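Local coordinates for type II 3-hydroxyacyl-CoA dehydrogenase (Thermus thermophilus, PDB 1UAY), which probably oxidises 3-hydroxyacyl-CoA thioesters to 3-ketoacyl-CoA with a nicotinamide adenine dinucleotide cofactor in fatty-acid beta-oxidation, at residues 30-35 against 55-60; 70-75 against 106-111; 15-20 against 212-217. One frame throughout, in Å; residues are numbered along the deposited sequence.

Contact 1 (30-35 against 55-60); sequences VVLDLR and RRAVAR. With ADN (adenosine), chain C.
Two donors converge on Asp33 OD1: the ribose O2' of adenosine, 2.6 Å away, and the backbone N of Arg35, 3.0 Å away. The second bond closes an Asx turn and is nearly straight (166°), reaching the anti side of the carboxylate a little out of its plane. The other oxygen, Asp33 OD2, accepts from the ribose O3' at 2.7 Å and also from the backbone N of Ala11, which would hold the carboxylate in one rotation. An acidic residue gripping both ribose hydroxyls at the end of the second strand is a hallmark of Rossmann dehydrogenases that prefer NAD, and the arrangement is consistent with that preference here. Leu34 CD1 lies over one face of the adenine, 3.6 Å from adenosine C5.

Behind this pocket the strand 30-33 is backed by the helix 55-60, which runs almost exactly antiparallel to it (172°) with 8.6 Å between the axes. Ala57 CB nestles against Leu32, 4.0 Å from its CB and almost as near to both methyls. The two methyls of Val30 reach residues one turn apart: CG1, anti to the backbone N, faces Ala57 O, while CG2 meets Arg60 CG at 4.1 Å. Beyond that CG, the Arg60 guanidinium goes on to a salt bridge with Glu64. Helix 51-64 is the crossover from edge strand 42-45 to strand 67-72, passing over strands 28-33 and 4-8; Leu6 of strand 4-8 touches Val30, Leu32 and Ala57, and Val44 packs on Val30 from the edge strand.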
loop_
_atom_site.group_PDB
_atom_site.type_symbol
_atom_site.label_atom_id
_atom_site.label_comp_id
_atom_site.label_asym_id
_atom_site.label_seq_id
_atom_site.Cartn_x
_atom_site.Cartn_y
_atom_site.Cartn_z
ATOM N N VAL A 30 2.433 28.700 -18.265
ATOM C CA VAL A 30 1.748 29.666 -17.425
ATOM C C VAL A 30 1.879 29.173 -15.992
ATOM O O VAL A 30 1.622 28.001 -15.701
ATOM C CB VAL A 30 0.248 29.778 -17.759
ATOM C CG1 VAL A 30 -0.452 30.645 -16.713
ATOM C CG2 VAL A 30 0.069 30.384 -19.140
ATOM N N VAL A 31 2.301 30.065 -15.107
ATOM C CA VAL A 31 2.449 29.746 -13.697
ATOM C C VAL A 31 1.320 30.388 -12.903
ATOM O O VAL A 31 0.982 31.549 -13.132
ATOM C CB VAL A 31 3.789 30.291 -13.137
ATOM C CG1 VAL A 31 3.782 30.240 -11.611
ATOM C CG2 VAL A 31 4.955 29.484 -13.687
ATOM N N LEU A 32 0.712 29.623 -12.000
ATOM C CA LEU A 32 -0.318 30.152 -11.112
ATOM C C LEU A 32 0.310 30.033 -9.731
ATOM O O LEU A 32 0.650 28.937 -9.283
ATOM C CB LEU A 32 -1.611 29.333 -11.163
ATOM C CG LEU A 32 -2.646 29.751 -10.104
ATOM C CD1 LEU A 32 -3.007 31.227 -10.264
ATOM C CD2 LEU A 32 -3.886 28.880 -10.222
ATOM N N ASP A 33 0.479 31.165 -9.063
ATOM C CA ASP A 33 1.101 31.183 -7.746
ATOM C C ASP A 33 0.706 32.489 -7.070
ATOM O O ASP A 33 0.317 33.448 -7.741
ATOM C CB ASP A 33 2.625 31.106 -7.917
ATOM C CG ASP A 33 3.354 30.734 -6.639
ATOM O OD1 ASP A 33 3.293 31.508 -5.659
ATOM O OD2 ASP A 33 4.006 29.666 -6.622
ATOM N N LEU A 34 0.789 32.522 -5.744
ATOM C CA LEU A 34 0.450 33.730 -5.002
ATOM C C LEU A 34 1.468 34.821 -5.305
ATOM O O LEU A 34 1.183 36.007 -5.152
ATOM C CB LEU A 34 0.459 33.449 -3.500
ATOM C CG LEU A 34 -0.602 32.492 -2.962
ATOM C CD1 LEU A 34 -0.282 32.153 -1.514
ATOM C CD2 LEU A 34 -1.979 33.125 -3.080
ATOM N N ARG A 35 2.654 34.407 -5.739
ATOM C CA ARG A 35 3.734 35.337 -6.045
ATOM C C ARG A 35 4.193 35.213 -7.489
ATOM O O ARG A 35 3.988 34.187 -8.131
ATOM C CB ARG A 35 4.939 35.049 -5.147
ATOM C CG ARG A 35 4.636 34.937 -3.664
ATOM C CD ARG A 35 5.856 34.404 -2.927
ATOM N NE ARG A 35 5.682 34.378 -1.478
ATOM C CZ ARG A 35 4.793 33.628 -0.835
ATOM N NH1 ARG A 35 3.979 32.828 -1.509
ATOM N NH2 ARG A 35 4.720 33.678 0.488
ATOM N N ARG A 55 -9.463 29.535 -12.959
ATOM C CA ARG A 55 -10.080 29.711 -14.270
ATOM C C ARG A 55 -9.319 30.745 -15.100
ATOM O O ARG A 55 -9.162 30.582 -16.310
ATOM C CB ARG A 55 -11.554 30.120 -14.128
ATOM C CG ARG A 55 -12.473 28.959 -13.747
ATOM C CD ARG A 55 -13.947 29.360 -13.729
ATOM N NE ARG A 55 -14.811 28.178 -13.706
ATOM C CZ ARG A 55 -15.565 27.802 -12.675
ATOM N NH1 ARG A 55 -15.586 28.513 -11.557
ATOM N NH2 ARG A 55 -16.293 26.697 -12.762
ATOM N N ARG A 56 -8.832 31.801 -14.450
ATOM C CA ARG A 56 -8.086 32.831 -15.163
ATOM C C ARG A 56 -6.773 32.268 -15.698
ATOM O O ARG A 56 -6.374 32.566 -16.825
ATOM C CB ARG A 56 -7.805 34.023 -14.244
ATOM C CG ARG A 56 -7.224 35.232 -14.966
ATOM C CD ARG A 56 -7.472 36.515 -14.186
ATOM N NE ARG A 56 -6.682 36.590 -12.961
ATOM C CZ ARG A 56 -5.378 36.841 -12.930
ATOM N NH1 ARG A 56 -4.712 37.042 -14.061
ATOM N NH2 ARG A 56 -4.739 36.897 -11.770
ATOM N N ALA A 57 -6.104 31.451 -14.889
ATOM C CA ALA A 57 -4.835 30.846 -15.282
ATOM C C ALA A 57 -5.015 29.830 -16.411
ATOM O O ALA A 57 -4.209 29.778 -17.341
ATOM C CB ALA A 57 -4.175 30.182 -14.069
ATOM N N VAL A 58 -6.067 29.021 -16.320
ATOM C CA VAL A 58 -6.352 28.023 -17.344
ATOM C C VAL A 58 -6.621 28.721 -18.680
ATOM O O VAL A 58 -6.081 28.330 -19.713
ATOM C CB VAL A 58 -7.569 27.153 -16.938
ATOM C CG1 VAL A 58 -8.037 26.309 -18.117
ATOM C CG2 VAL A 58 -7.190 26.254 -15.765
ATOM N N ALA A 59 -7.441 29.768 -18.654
ATOM C CA ALA A 59 -7.756 30.512 -19.870
ATOM C C ALA A 59 -6.500 31.173 -20.442
ATOM O O ALA A 59 -6.308 31.207 -21.657
ATOM C CB ALA A 59 -8.822 31.567 -19.580
ATOM N N ARG A 60 -5.646 31.700 -19.568
ATOM C CA ARG A 60 -4.416 32.344 -20.018
ATOM C C ARG A 60 -3.553 31.337 -20.779
ATOM O O ARG A 60 -2.967 31.662 -21.810
ATOM C CB ARG A 60 -3.634 32.898 -18.824
ATOM C CG ARG A 60 -2.365 33.649 -19.215
ATOM C CD ARG A 60 -2.681 34.966 -19.917
ATOM N NE ARG A 60 -1.478 35.597 -20.459
ATOM C CZ ARG A 60 -0.866 35.202 -21.571
ATOM N NH1 ARG A 60 -1.344 34.177 -22.264
ATOM N NH2 ARG A 60 0.227 35.829 -21.990
HETATM O "O5'" ADN C . 4.480 24.860 -3.340
HETATM C "C5'" ADN C . 5.153 26.075 -2.998
HETATM C "C4'" ADN C . 4.635 27.132 -4.002
HETATM O "O4'" ADN C . 3.235 27.109 -3.572
HETATM C "C3'" ADN C . 5.136 28.484 -3.462
HETATM O "O3'" ADN C . 5.758 29.113 -4.606
HETATM C "C2'" ADN C . 3.903 29.285 -2.988
HETATM O "O2'" ADN C . 3.913 30.690 -3.244
HETATM C "C1'" ADN C . 2.779 28.442 -3.607
HETATM N N9 ADN C . 1.443 28.537 -2.990
HETATM C C8 ADN C . 1.121 28.297 -1.628
HETATM N N7 ADN C . -0.143 28.424 -1.334
HETATM C C5 ADN C . -0.729 28.761 -2.557
HETATM C C6 ADN C . -2.101 29.041 -2.975
HETATM N N6 ADN C . -3.130 29.014 -2.125
HETATM N N1 ADN C . -2.333 29.353 -4.318
HETATM C C2 ADN C . -1.294 29.392 -5.218
HETATM N N3 ADN C . 0.032 29.143 -4.936
HETATM C C4 ADN C . 0.240 28.838 -3.592
#

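Contact 2 (70-75 against 106-111). With ADN (adenosine), chain C.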
loop_
_atom_site.group_PDB
_atom_site.type_symbol
_atom_site.label_atom_id
_atom_site.label_comp_id
_atom_site.label_asym_id
_atom_site.label_seq_id
_atom_site.Cartn_x
_atom_site.Cartn_y
_atom_site.Cartn_z
ATOM N N VAL A 70 -0.657 19.849 -17.054
ATOM C CA VAL A 70 -1.073 20.557 -15.856
ATOM C C VAL A 70 -0.313 19.931 -14.697
ATOM O O VAL A 70 -0.363 18.716 -14.493
ATOM C CB VAL A 70 -2.589 20.412 -15.604
ATOM C CG1 VAL A 70 -2.980 21.167 -14.342
ATOM C CG2 VAL A 70 -3.366 20.933 -16.800
ATOM N N VAL A 71 0.409 20.763 -13.956
ATOM C CA VAL A 71 1.179 20.289 -12.816
ATOM C C VAL A 71 0.762 21.046 -11.563
ATOM O O VAL A 71 0.958 22.264 -11.475
ATOM C CB VAL A 71 2.693 20.511 -13.034
ATOM C CG1 VAL A 71 3.475 19.960 -11.851
ATOM C CG2 VAL A 71 3.138 19.850 -14.331
ATOM N N SER A 72 0.164 20.337 -10.608
ATOM C CA SER A 72 -0.244 20.953 -9.346
ATOM C C SER A 72 0.889 20.782 -8.350
ATOM O O SER A 72 1.122 19.683 -7.842
ATOM C CB SER A 72 -1.511 20.296 -8.786
ATOM O OG SER A 72 -2.676 20.995 -9.193
ATOM N N ALA A 73 1.600 21.867 -8.077
ATOM C CA ALA A 73 2.713 21.813 -7.142
ATOM C C ALA A 73 2.587 22.872 -6.057
ATOM O O ALA A 73 3.526 23.103 -5.297
ATOM C CB ALA A 73 4.029 21.976 -7.890
ATOM N N ALA A 74 1.431 23.521 -5.989
ATOM C CA ALA A 74 1.196 24.539 -4.975
ATOM C C ALA A 74 0.814 23.831 -3.691
ATOM O O ALA A 74 0.047 22.867 -3.706
ATOM C CB ALA A 74 0.070 25.467 -5.404
ATOM N N GLY A 75 1.346 24.306 -2.575
ATOM C CA GLY A 75 1.019 23.685 -1.312
ATOM C C GLY A 75 1.614 24.407 -0.128
ATOM O O GLY A 75 2.422 25.330 -0.277
ATOM N N PHE A 106 -7.794 19.595 -6.149
ATOM C CA PHE A 106 -9.033 19.153 -6.779
ATOM C C PHE A 106 -9.589 20.267 -7.663
ATOM O O PHE A 106 -10.110 20.016 -8.753
ATOM C CB PHE A 106 -10.080 18.791 -5.725
ATOM C CG PHE A 106 -11.384 18.328 -6.312
ATOM C CD1 PHE A 106 -11.478 17.079 -6.914
ATOM C CD2 PHE A 106 -12.509 19.150 -6.291
ATOM C CE1 PHE A 106 -12.674 16.653 -7.491
ATOM C CE2 PHE A 106 -13.710 18.730 -6.866
ATOM C CZ PHE A 106 -13.789 17.480 -7.467
ATOM N N ASN A 107 -9.467 21.501 -7.184
ATOM C CA ASN A 107 -9.961 22.659 -7.916
ATOM C C ASN A 107 -9.234 22.774 -9.255
ATOM O O ASN A 107 -9.858 22.973 -10.298
ATOM C CB ASN A 107 -9.756 23.919 -7.062
ATOM C CG ASN A 107 -10.636 25.073 -7.495
ATOM O OD1 ASN A 107 -11.742 24.874 -7.998
ATOM N ND2 ASN A 107 -10.157 26.292 -7.277
ATOM N N VAL A 108 -7.915 22.632 -9.232
ATOM C CA VAL A 108 -7.130 22.713 -10.456
ATOM C C VAL A 108 -7.480 21.557 -11.393
ATOM O O VAL A 108 -7.640 21.744 -12.601
ATOM C CB VAL A 108 -5.620 22.689 -10.128
ATOM C CG1 VAL A 108 -4.796 22.528 -11.401
ATOM C CG2 VAL A 108 -5.238 23.976 -9.405
ATOM N N LEU A 109 -7.623 20.362 -10.833
ATOM C CA LEU A 109 -7.938 19.196 -11.642
ATOM C C LEU A 109 -9.281 19.299 -12.361
ATOM O O LEU A 109 -9.361 19.073 -13.572
ATOM C CB LEU A 109 -7.902 17.936 -10.773
ATOM C CG LEU A 109 -8.109 16.602 -11.497
ATOM C CD1 LEU A 109 -7.274 15.525 -10.823
ATOM C CD2 LEU A 109 -9.581 16.239 -11.505
ATOM N N ARG A 110 -10.336 19.649 -11.631
ATOM C CA ARG A 110 -11.664 19.742 -12.239
ATOM C C ARG A 110 -11.764 20.848 -13.290
ATOM O O ARG A 110 -12.381 20.658 -14.341
ATOM C CB ARG A 110 -12.734 19.959 -11.157
ATOM C CG ARG A 110 -12.775 21.372 -10.605
ATOM C CD ARG A 110 -13.683 21.541 -9.388
ATOM N NE ARG A 110 -13.687 22.947 -8.987
ATOM C CZ ARG A 110 -14.660 23.812 -9.257
ATOM N NH1 ARG A 110 -15.746 23.428 -9.916
ATOM N NH2 ARG A 110 -14.518 25.085 -8.915
ATOM N N LEU A 111 -11.149 21.994 -13.013
ATOM C CA LEU A 111 -11.205 23.126 -13.931
ATOM C C LEU A 111 -10.344 22.923 -15.170
ATOM O O LEU A 111 -10.765 23.243 -16.285
ATOM C CB LEU A 111 -10.810 24.411 -13.195
ATOM C CG LEU A 111 -11.799 24.809 -12.091
ATOM C CD1 LEU A 111 -11.271 26.009 -11.331
ATOM C CD2 LEU A 111 -13.163 25.117 -12.699
HETATM O "O5'" ADN C . 4.480 24.860 -3.340
HETATM C "C5'" ADN C . 5.153 26.075 -2.998
HETATM C "C4'" ADN C . 4.635 27.132 -4.002
HETATM O "O4'" ADN C . 3.235 27.109 -3.572
HETATM C "C3'" ADN C . 5.136 28.484 -3.462
HETATM O "O3'" ADN C . 5.758 29.113 -4.606
HETATM C "C2'" ADN C . 3.903 29.285 -2.988
HETATM O "O2'" ADN C . 3.913 30.690 -3.244
HETATM C "C1'" ADN C . 2.779 28.442 -3.607
HETATM N N9 ADN C . 1.443 28.537 -2.990
HETATM C C8 ADN C . 1.121 28.297 -1.628
HETATM N N7 ADN C . -0.143 28.424 -1.334
HETATM C C5 ADN C . -0.729 28.761 -2.557
HETATM C C6 ADN C . -2.101 29.041 -2.975
HETATM N N6 ADN C . -3.130 29.014 -2.125
HETATM N N1 ADN C . -2.333 29.353 -4.318
HETATM C C2 ADN C . -1.294 29.392 -5.218
HETATM N N3 ADN C . 0.032 29.143 -4.936
HETATM C C4 ADN C . 0.240 28.838 -3.592
#
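Strand 70-72 and helix 106-111 run in roughly opposite directions, and their backbones draw nearer toward the end of the strand: the CA atoms of Val70 and Leu109 are 8.2 Å apart, those of Ser72 and Val108 7.2 Å. One helix side chain, Val108, carries the contact. Its CG1, placed anti to the backbone N (chi1 170°), points into the strand and touches two residues at once, Val70 CG1 at 3.7 Å and Ser72 OG at 3.4 Å. The two valine side chains pass each other, pointing opposite ways, whereas the serine oxygen rests against the CB and CG1 of Val108 in a purely van der Waals contact.

Helix 91-116 follows strand 67-72 in the chain and leads to its neighbour 128-133, making the beta-alpha-beta crossover of the Rossmann fold. Where the strand ends, Ser72 to Gly75 occupy the place of the NNAG motif of classical short-chain dehydrogenases. Here adenosine O5' donates to Ala73 O at 2.8 Å. A weak bond also reaches adenosine O5' from Gly75 N, and Ala74 CB supports the adenine face opposite Leu34, 3.7 Å from adenosine N3.

On the helix, Arg110 grips Asn107 OD1 side-on with NE and NH2, each at 2.9 Å. The oxygen lies close to the guanidinium plane, and Leu111 CD2 lies over the centre of one face, 3.9 Å from that plane. Glu51 forms a salt bridge with Arg110 NH2, and NH1 bonds to His89 O of the second subunit. The amide nitrogen, Asn107 ND2, donates to the carbonyl of Val48, whose own N is hydrogen-bonded to adenosine.

Contact 3 (15-20 against 212-217); sequences GRAAAL and EYAALV
Close alanine packing joins two helices lying side by side on one face of the Rossmann sheet: 13-25, which follows the first strand, and 210-222, which precedes the last. Gly15 is the final glycine of the TGxxxGxG cofactor-binding motif of short-chain dehydrogenases, so the helix of that motif is the one engaged. The segment axes approach to 8.1 Å and cross at -51°, an angle consistent with ridges-into-grooves packing. Small residues permit this: the CA atoms of Ala18 and Ala214 are only 4.4 Å apart.

Ala214 carries the contact. Its methyl presses on the backbone of the other helix, with CB 3.5 Å from Ala17 O and 3.8 Å from Ala18 N, and it also meets Ala17 CB at 4.0 Å.

Tyr213 takes another route. With CG anti to the backbone N (chi1 162°), its ring passes across the flank of helix 15-20 toward the sheet, where its hydroxyl is hydrogen-bonded to Thr133 OG1. On the way Tyr213 CE1 passes 4.0 Å from Ala18 CB. Val217 CG2 of the same helix as the tyrosine lies over one face of the Tyr213 ring near its margin, 3.7 Å from the plane.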
loop_
_atom_site.group_PDB
_atom_site.type_symbol
_atom_site.label_atom_id
_atom_site.label_comp_id
_atom_site.label_asym_id
_atom_site.label_seq_id
_atom_site.Cartn_x
_atom_site.Cartn_y
_atom_site.Cartn_z
ATOM N N GLY A 15 7.571 23.367 -8.191
ATOM C CA GLY A 15 6.786 23.944 -9.269
ATOM C C GLY A 15 7.654 24.755 -10.211
ATOM O O GLY A 15 7.510 24.682 -11.434
ATOM N N ARG A 16 8.561 25.542 -9.639
ATOM C CA ARG A 16 9.459 26.364 -10.439
ATOM C C ARG A 16 10.295 25.487 -11.366
ATOM O O ARG A 16 10.417 25.770 -12.556
ATOM C CB ARG A 16 10.379 27.178 -9.526
ATOM C CG ARG A 16 11.481 27.937 -10.250
ATOM C CD ARG A 16 12.265 28.805 -9.268
ATOM N NE ARG A 16 13.355 29.536 -9.913
ATOM C CZ ARG A 16 14.526 29.003 -10.245
ATOM N NH1 ARG A 16 14.777 27.725 -9.989
ATOM N NH2 ARG A 16 15.448 29.750 -10.841
ATOM N N ALA A 17 10.869 24.418 -10.822
ATOM C CA ALA A 17 11.694 23.527 -11.629
ATOM C C ALA A 17 10.879 22.901 -12.760
ATOM O O ALA A 17 11.341 22.819 -13.898
ATOM C CB ALA A 17 12.305 22.441 -10.755
ATOM N N ALA A 18 9.664 22.462 -12.452
ATOM C CA ALA A 18 8.815 21.861 -13.472
ATOM C C ALA A 18 8.492 22.879 -14.564
ATOM O O ALA A 18 8.542 22.564 -15.752
ATOM C CB ALA A 18 7.534 21.338 -12.843
ATOM N N ALA A 19 8.163 24.103 -14.158
ATOM C CA ALA A 19 7.837 25.153 -15.117
ATOM C C ALA A 19 9.008 25.442 -16.056
ATOM O O ALA A 19 8.825 25.544 -17.266
ATOM C CB ALA A 19 7.428 26.421 -14.381
ATOM N N LEU A 20 10.208 25.567 -15.496
ATOM C CA LEU A 20 11.393 25.838 -16.304
ATOM C C LEU A 20 11.710 24.674 -17.241
ATOM O O LEU A 20 12.093 24.886 -18.390
ATOM C CB LEU A 20 12.595 26.132 -15.398
ATOM C CG LEU A 20 12.521 27.453 -14.621
ATOM C CD1 LEU A 20 13.676 27.544 -13.634
ATOM C CD2 LEU A 20 12.552 28.619 -15.598
ATOM N N GLU A 212 15.211 17.047 -10.221
ATOM C CA GLU A 212 14.911 15.617 -10.231
ATOM C C GLU A 212 13.396 15.408 -10.224
ATOM O O GLU A 212 12.889 14.457 -10.822
ATOM C CB GLU A 212 15.600 14.935 -9.041
ATOM C CG GLU A 212 17.128 15.009 -9.182
ATOM C CD GLU A 212 17.901 14.506 -7.975
ATOM O OE1 GLU A 212 17.564 14.892 -6.839
ATOM O OE2 GLU A 212 18.871 13.740 -8.165
ATOM N N TYR A 213 12.675 16.304 -9.562
ATOM C CA TYR A 213 11.221 16.234 -9.551
ATOM C C TYR A 213 10.746 16.612 -10.955
ATOM O O TYR A 213 9.880 15.954 -11.526
ATOM C CB TYR A 213 10.656 17.209 -8.510
ATOM C CG TYR A 213 9.191 17.552 -8.689
ATOM C CD1 TYR A 213 8.803 18.675 -9.421
ATOM C CD2 TYR A 213 8.195 16.764 -8.120
ATOM C CE1 TYR A 213 7.459 19.006 -9.577
ATOM C CE2 TYR A 213 6.843 17.089 -8.271
ATOM C CZ TYR A 213 6.488 18.213 -9.001
ATOM O OH TYR A 213 5.161 18.547 -9.151
ATOM N N ALA A 214 11.333 17.663 -11.523
ATOM C CA ALA A 214 10.954 18.105 -12.859
ATOM C C ALA A 214 11.188 17.015 -13.902
ATOM O O ALA A 214 10.377 16.833 -14.806
ATOM C CB ALA A 214 11.733 19.358 -13.240
ATOM N N ALA A 215 12.301 16.298 -13.778
ATOM C CA ALA A 215 12.621 15.233 -14.723
ATOM C C ALA A 215 11.556 14.138 -14.707
ATOM O O ALA A 215 11.172 13.618 -15.758
ATOM C CB ALA A 215 13.993 14.641 -14.403
ATOM N N LEU A 216 11.081 13.778 -13.517
ATOM C CA LEU A 216 10.051 12.752 -13.418
ATOM C C LEU A 216 8.746 13.258 -14.032
ATOM O O LEU A 216 8.061 12.524 -14.750
ATOM C CB LEU A 216 9.819 12.349 -11.960
ATOM C CG LEU A 216 8.680 11.346 -11.735
ATOM C CD1 LEU A 216 8.926 10.072 -12.532
ATOM C CD2 LEU A 216 8.566 11.037 -10.250
ATOM N N VAL A 217 8.401 14.512 -13.753
ATOM C CA VAL A 217 7.182 15.081 -14.311
ATOM C C VAL A 217 7.241 15.020 -15.834
ATOM O O VAL A 217 6.272 14.618 -16.482
ATOM C CB VAL A 217 6.979 16.544 -13.846
ATOM C CG1 VAL A 217 5.839 17.198 -14.625
ATOM C CG2 VAL A 217 6.672 16.565 -12.356
#

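In the fold
All three contacts are buried, but contact 2 lies closest to the centre of the chain and contact 1 farthest from it. Contacts 1 and 2 are successive strand-helix packings on one face of the sheet, and the strand ends of both reach the adenosine, at different parts of its ribose. They touch where Arg55 NH2 meets Leu111 CD2. Contact 3 covers the opposite face and encloses both others along the chain. Val31 and Val71, turned away from the first two contacts, pack there on Ala19 and on Tyr213 and Val217. Its chemistry is small methyls against backbone and a tyrosine ring, whereas the strand contacts are aliphatic packing, while the residues at the strand ends bind the ligand.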